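Local coordinates for protein malonate decarboxylase subunit alpha (Acinetobacter baumannii ATCC 17978, PDB 6MPR) that probably serves as the acyl-carrier-protein transferase of malonate decarboxylase, exchanging acetyl for malonyl on the carrier subunit so that malonate can be decarboxylated, at residues N262-N267 and I294-T299; T405-D410 and K427-Q432. All blocks are in the same frame, centred on the assembly; numbering follows the deposited sequence. Where two conformers were deposited one is given.

Contact 1. Residues N262-N267 and I294-T299; sequences NVQSLN and ICRNWT
Leu-266 and Trp-298, on neighbouring parallel strands, pack side by side on one face of the sheet. The methyl CD2 of Leu-266 sits over the centre of the six-membered ring of Trp-298, 3.5 Å from its centroid, a CH-pi contact. Leu-266 CG lies between the backbone N and the carbonyl carbon (chi1 73°), and this turns the methyl onto the ring. The indole NE1 of Trp-298 donates to Cys-295 O at 2.8 Å, which helps fix the ring's rotation.

Backbone bonds run along the pair. Gln-264 O accepts from both Arg-296 N and Asn-297 N. Further along, Leu-266 N binds Asn-297 O, and Thr-299 N binds Leu-266 O.

Polar side chains add two further links. Arg-296 NE meets Gln-264 OE1 at 2.8 Å, in the plane of both groups, and NH2 reaches the same oxygen at 3.3 Å. Asn-267 ND2 gives Thr-299 O a nearly straight bond of 2.7 Å (177°). Thr-299 OG1 is buried without a polar partner.

The two strands belong to a beta-alpha-beta unit with helix 272-287. Strand 317-319 continues the sheet beside 297-299, and strand 363-366 beside 265-268. Tyr-258 of helix 244-261 packs on Leu-266, while Val-152 of the second subunit reaches Ser-265 and Asn-297.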
loop_
_atom_site.group_PDB
_atom_site.type_symbol
_atom_site.label_atom_id
_atom_site.label_comp_id
_atom_site.label_asym_id
_atom_site.label_seq_id
_atom_site.Cartn_x
_atom_site.Cartn_y
_atom_site.Cartn_z
ATOM N N ASN A 262 21.263 4.605 12.297
ATOM C CA ASN A 262 20.257 4.995 13.294
ATOM C C ASN A 262 18.868 4.459 12.930
ATOM O O ASN A 262 17.879 5.192 12.912
ATOM C CB ASN A 262 20.242 6.514 13.465
ATOM C CG ASN A 262 19.554 6.958 14.749
ATOM O OD1 ASN A 262 19.665 6.302 15.791
ATOM N ND2 ASN A 262 18.827 8.075 14.674
ATOM N N VAL A 263 18.805 3.161 12.647
ATOM C CA VAL A 263 17.561 2.509 12.232
ATOM C C VAL A 263 16.626 2.408 13.431
ATOM O O VAL A 263 16.945 1.745 14.421
ATOM C CB VAL A 263 17.850 1.127 11.634
ATOM C CG1 VAL A 263 16.551 0.377 11.305
ATOM C CG2 VAL A 263 18.754 1.262 10.400
ATOM N N GLN A 264 15.473 3.073 13.343
ATOM C CA GLN A 264 14.452 3.065 14.386
ATOM C C GLN A 264 13.349 2.054 14.145
ATOM O O GLN A 264 12.716 1.600 15.111
ATOM C CB GLN A 264 13.776 4.439 14.504
ATOM C CG GLN A 264 14.703 5.609 14.681
ATOM C CD GLN A 264 15.526 5.465 15.928
ATOM O OE1 GLN A 264 14.985 5.404 17.033
ATOM N NE2 GLN A 264 16.848 5.384 15.763
ATOM N N SER A 265 13.065 1.735 12.882
ATOM C CA SER A 265 11.914 0.912 12.521
ATOM C C SER A 265 12.325 -0.054 11.423
ATOM O O SER A 265 13.143 0.286 10.563
ATOM C CB SER A 265 10.741 1.781 12.052
ATOM O OG SER A 265 11.133 2.645 11.000
ATOM N N LEU A 266 11.757 -1.261 11.446
ATOM C CA LEU A 266 12.266 -2.270 10.524
ATOM C C LEU A 266 11.338 -3.474 10.468
ATOM O O LEU A 266 10.478 -3.675 11.334
ATOM C CB LEU A 266 13.679 -2.725 10.927
ATOM C CG LEU A 266 13.838 -3.618 12.168
ATOM C CD1 LEU A 266 15.285 -4.039 12.275
ATOM C CD2 LEU A 266 13.395 -2.932 13.486
ATOM N N ASN A 267 11.527 -4.257 9.410
ATOM C CA ASN A 267 11.023 -5.615 9.284
ATOM C C ASN A 267 12.197 -6.578 9.120
ATOM O O ASN A 267 13.195 -6.255 8.465
ATOM C CB ASN A 267 10.076 -5.721 8.094
ATOM C CG ASN A 267 9.696 -7.159 7.755
ATOM O OD1 ASN A 267 10.201 -7.731 6.781
ATOM N ND2 ASN A 267 8.774 -7.739 8.534
ATOM N N ILE A 294 17.839 2.238 18.712
ATOM C CA ILE A 294 17.620 1.514 17.465
ATOM C C ILE A 294 16.515 0.489 17.691
ATOM O O ILE A 294 16.272 0.033 18.810
ATOM C CB ILE A 294 18.879 0.794 16.930
ATOM C CG1 ILE A 294 19.340 -0.285 17.920
ATOM C CG2 ILE A 294 20.026 1.794 16.674
ATOM C CD1 ILE A 294 20.404 -1.207 17.369
ATOM N N CYS A 295 15.849 0.125 16.599
ATOM C CA CYS A 295 14.953 -1.034 16.574
ATOM C C CYS A 295 13.792 -0.894 17.558
ATOM O O CYS A 295 13.452 -1.833 18.284
ATOM C CB CYS A 295 15.728 -2.325 16.852
ATOM S SG CYS A 295 17.110 -2.641 15.722
ATOM N N ARG A 296 13.138 0.268 17.527
ATOM C CA ARG A 296 12.032 0.546 18.440
ATOM C C ARG A 296 10.684 0.070 17.910
ATOM O O ARG A 296 9.886 -0.505 18.664
ATOM C CB ARG A 296 11.973 2.041 18.737
ATOM C CG ARG A 296 13.202 2.532 19.476
ATOM C CD ARG A 296 12.996 3.931 20.019
ATOM N NE ARG A 296 12.967 4.913 18.947
ATOM C CZ ARG A 296 11.912 5.655 18.632
ATOM N NH1 ARG A 296 10.785 5.540 19.327
ATOM N NH2 ARG A 296 11.991 6.521 17.628
ATOM N N ASN A 297 10.412 0.275 16.628
ATOM C CA ASN A 297 9.085 0.055 16.063
ATOM C C ASN A 297 9.161 -0.967 14.944
ATOM O O ASN A 297 9.961 -0.821 14.017
ATOM C CB ASN A 297 8.512 1.381 15.566
ATOM C CG ASN A 297 8.574 2.451 16.626
ATOM O OD1 ASN A 297 7.910 2.349 17.657
ATOM N ND2 ASN A 297 9.383 3.479 16.392
ATOM N N TRP A 298 8.325 -2.000 15.021
ATOM C CA TRP A 298 8.452 -3.136 14.128
ATOM C C TRP A 298 7.173 -3.403 13.340
ATOM O O TRP A 298 6.055 -3.205 13.835
ATOM C CB TRP A 298 8.817 -4.393 14.928
ATOM C CG TRP A 298 10.127 -4.319 15.676
ATOM C CD1 TRP A 298 10.434 -3.521 16.755
ATOM C CD2 TRP A 298 11.283 -5.108 15.419
ATOM N NE1 TRP A 298 11.724 -3.763 17.169
ATOM C CE2 TRP A 298 12.263 -4.745 16.374
ATOM C CE3 TRP A 298 11.592 -6.095 14.473
ATOM C CZ2 TRP A 298 13.528 -5.334 16.406
ATOM C CZ3 TRP A 298 12.852 -6.675 14.506
ATOM C CH2 TRP A 298 13.802 -6.295 15.474
ATOM N N THR A 299 7.353 -3.859 12.106
ATOM C CA THR A 299 6.319 -4.558 11.356
ATOM C C THR A 299 6.782 -6.004 11.282
ATOM O O THR A 299 7.765 -6.316 10.591
ATOM C CB THR A 299 6.111 -3.962 9.963
ATOM O OG1 THR A 299 7.358 -3.968 9.251
ATOM C CG2 THR A 299 5.599 -2.540 10.064
#

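Contact 2. Residues T405-D410 and K427-Q432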
loop_
_atom_site.group_PDB
_atom_site.type_symbol
_atom_site.label_atom_id
_atom_site.label_comp_id
_atom_site.label_asym_id
_atom_site.label_seq_id
_atom_site.Cartn_x
_atom_site.Cartn_y
_atom_site.Cartn_z
ATOM N N THR A 405 13.192 10.325 7.746
ATOM C CA THR A 405 13.692 9.822 9.015
ATOM C C THR A 405 15.202 9.791 8.850
ATOM O O THR A 405 15.699 9.833 7.717
ATOM C CB THR A 405 13.178 8.415 9.351
ATOM O OG1 THR A 405 13.640 7.503 8.348
ATOM C CG2 THR A 405 11.631 8.350 9.419
ATOM N N PRO A 406 15.962 9.720 9.956
ATOM C CA PRO A 406 17.435 9.785 9.830
ATOM C C PRO A 406 18.049 8.704 8.940
ATOM O O PRO A 406 18.917 9.025 8.116
ATOM C CB PRO A 406 17.909 9.669 11.288
ATOM C CG PRO A 406 16.774 10.271 12.096
ATOM C CD PRO A 406 15.527 9.809 11.366
ATOM N N ALA A 407 17.631 7.436 9.069
ATOM C CA ALA A 407 18.221 6.394 8.229
ATOM C C ALA A 407 17.912 6.636 6.755
ATOM O O ALA A 407 18.778 6.454 5.892
ATOM C CB ALA A 407 17.711 5.011 8.657
ATOM N N TRP A 408 16.676 7.040 6.449
ATOM C CA TRP A 408 16.274 7.262 5.063
ATOM C C TRP A 408 17.035 8.435 4.451
ATOM O O TRP A 408 17.463 8.370 3.292
ATOM C CB TRP A 408 14.764 7.488 5.023
ATOM C CG TRP A 408 14.123 7.667 3.687
ATOM C CD1 TRP A 408 13.679 6.686 2.850
ATOM C CD2 TRP A 408 13.778 8.910 3.068
ATOM N NE1 TRP A 408 13.104 7.244 1.727
ATOM C CE2 TRP A 408 13.140 8.608 1.847
ATOM C CE3 TRP A 408 13.946 10.245 3.426
ATOM C CZ2 TRP A 408 12.691 9.593 0.981
ATOM C CZ3 TRP A 408 13.486 11.224 2.568
ATOM C CH2 TRP A 408 12.869 10.892 1.353
ATOM N N LEU A 409 17.231 9.509 5.219
ATOM C CA LEU A 409 18.067 10.611 4.746
ATOM C C LEU A 409 19.521 10.194 4.566
ATOM O O LEU A 409 20.222 10.753 3.714
ATOM C CB LEU A 409 18.011 11.787 5.729
ATOM C CG LEU A 409 16.762 12.655 5.711
ATOM C CD1 LEU A 409 16.845 13.731 6.804
ATOM C CD2 LEU A 409 16.639 13.293 4.336
ATOM N N ASP A 410 20.001 9.241 5.375
ATOM C CA ASP A 410 21.403 8.837 5.310
ATOM C C ASP A 410 21.742 8.178 3.981
ATOM O O ASP A 410 22.926 8.089 3.629
ATOM C CB ASP A 410 21.731 7.893 6.470
ATOM C CG ASP A 410 23.139 8.074 7.004
ATOM O OD1 ASP A 410 23.734 9.165 6.813
ATOM O OD2 ASP A 410 23.663 7.112 7.612
ATOM N N LYS A 427 16.413 7.163 0.637
ATOM C CA LYS A 427 16.108 5.820 0.153
ATOM C C LYS A 427 15.859 4.904 1.344
ATOM O O LYS A 427 16.494 5.036 2.397
ATOM C CB LYS A 427 17.254 5.230 -0.694
ATOM C CG LYS A 427 17.784 6.124 -1.809
ATOM C CD LYS A 427 18.866 5.382 -2.594
ATOM C CE LYS A 427 19.282 6.120 -3.861
ATOM N NZ LYS A 427 20.179 7.281 -3.599
ATOM N N LYS A 428 14.940 3.963 1.178
ATOM C CA LYS A 428 14.771 2.984 2.245
ATOM C C LYS A 428 15.937 1.999 2.214
ATOM O O LYS A 428 16.451 1.650 1.147
ATOM C CB LYS A 428 13.453 2.248 2.081
ATOM C CG LYS A 428 13.102 1.239 3.174
ATOM C CD LYS A 428 12.040 0.314 2.575
ATOM C CE LYS A 428 11.695 -0.836 3.463
ATOM N NZ LYS A 428 10.522 -1.536 2.873
ATOM N N LEU A 429 16.346 1.533 3.400
ATOM C CA LEU A 429 17.404 0.532 3.481
ATOM C C LEU A 429 16.837 -0.844 3.182
ATOM O O LEU A 429 15.823 -1.250 3.752
ATOM C CB LEU A 429 18.071 0.532 4.860
ATOM C CG LEU A 429 18.962 1.739 5.196
ATOM C CD1 LEU A 429 18.139 3.035 5.341
ATOM C CD2 LEU A 429 19.776 1.455 6.461
ATOM N N VAL A 430 17.483 -1.548 2.260
ATOM C CA VAL A 430 17.088 -2.883 1.840
ATOM C C VAL A 430 18.351 -3.728 1.916
ATOM O O VAL A 430 19.299 -3.499 1.153
ATOM C CB VAL A 430 16.493 -2.878 0.429
ATOM C CG1 VAL A 430 16.319 -4.278 -0.106
ATOM C CG2 VAL A 430 15.157 -2.147 0.446
ATOM N N VAL A 431 18.388 -4.663 2.870
ATOM C CA VAL A 431 19.582 -5.442 3.179
ATOM C C VAL A 431 19.364 -6.880 2.730
ATOM O O VAL A 431 18.392 -7.526 3.143
ATOM C CB VAL A 431 19.907 -5.402 4.682
ATOM C CG1 VAL A 431 21.243 -6.125 4.958
ATOM C CG2 VAL A 431 19.907 -3.964 5.191
ATOM N N GLN A 432 20.284 -7.390 1.923
ATOM C CA GLN A 432 20.366 -8.825 1.652
ATOM C C GLN A 432 21.424 -9.427 2.570
ATOM O O GLN A 432 22.623 -9.163 2.404
ATOM C CB GLN A 432 20.705 -9.105 0.190
ATOM C CG GLN A 432 19.511 -9.087 -0.723
ATOM C CD GLN A 432 18.640 -10.330 -0.580
ATOM O OE1 GLN A 432 17.599 -10.442 -1.218
ATOM N NE2 GLN A 432 19.057 -11.262 0.266
#
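Trp-408 lays its indole against the backbone of Lys-427, at the entry to strand 429-433. Trp-408 CB is 4.0 Å from Lys-427 O. CG stands anti to the backbone N (chi1 -177°), which carries the ring from the helix toward the incoming chain. CG itself is about equally near Lys-427 O and Lys-427 N. The next atom, Trp-408 CD1, makes the tightest approach of the ring, 3.2 Å from Lys-427 C. At the nitrogen end, Trp-408 NE1 comes 3.5 Å from Lys-427 N; both are donors, so this is packing and not a bond. Trp-408 CE2 passes Lys-427 N at 3.8 Å. Lys-427 N therefore lies over one face of the indole, displaced toward its rim.

The N-H of Lys-427 is taken up by the helix backbone. Lys-427 N donates to Trp-408 O at 3.1 Å, with an angle of 152° at the hydrogen. Trp-408 thus holds Lys-427 by its carbonyl as well as by its ring. The apolar part of the contact is small. Leu-429 CD1 reaches Ala-407 CB at 3.9 Å and also touches Ala-407 O.

Thr-405 is the N-cap residue of the short helix 406-410, and its OG1 bonds to Asp-362. Arg-401 makes a cation-pi contact with Trp-408, and Leu-462 of the second subunit packs on the same side chain. Strand 429-433 runs between strands 363-366 and 474-477 of the mixed sheet. The contact fits the short helix against the start of this strand. His-261 of helix 244-261 lies against Leu-429.

Following the chain from the N terminus, contact 1 comes first. It closes a loop of 26 residues that contains helix 272-287. The chain then adds strands 317-319 and 363-366 before contact 2 opens. Contact 2 closes a shorter loop of 16 residues, which includes helix 418-423. The two loops follow in series; they neither nest nor cross. Both reach the same mixed sheet, where strand 363-366 separates strand 265-268 from strand 429-433. Their centres are about 11 Å apart. Contact 1 holds the beta-alpha-beta unit together, contact 2 sets helix 406-410 against the start of strand 429-433, and packing such as Val-263 CG2 on Leu-429 CD2 at 4.1 Å joins the two. Both meet the second subunit.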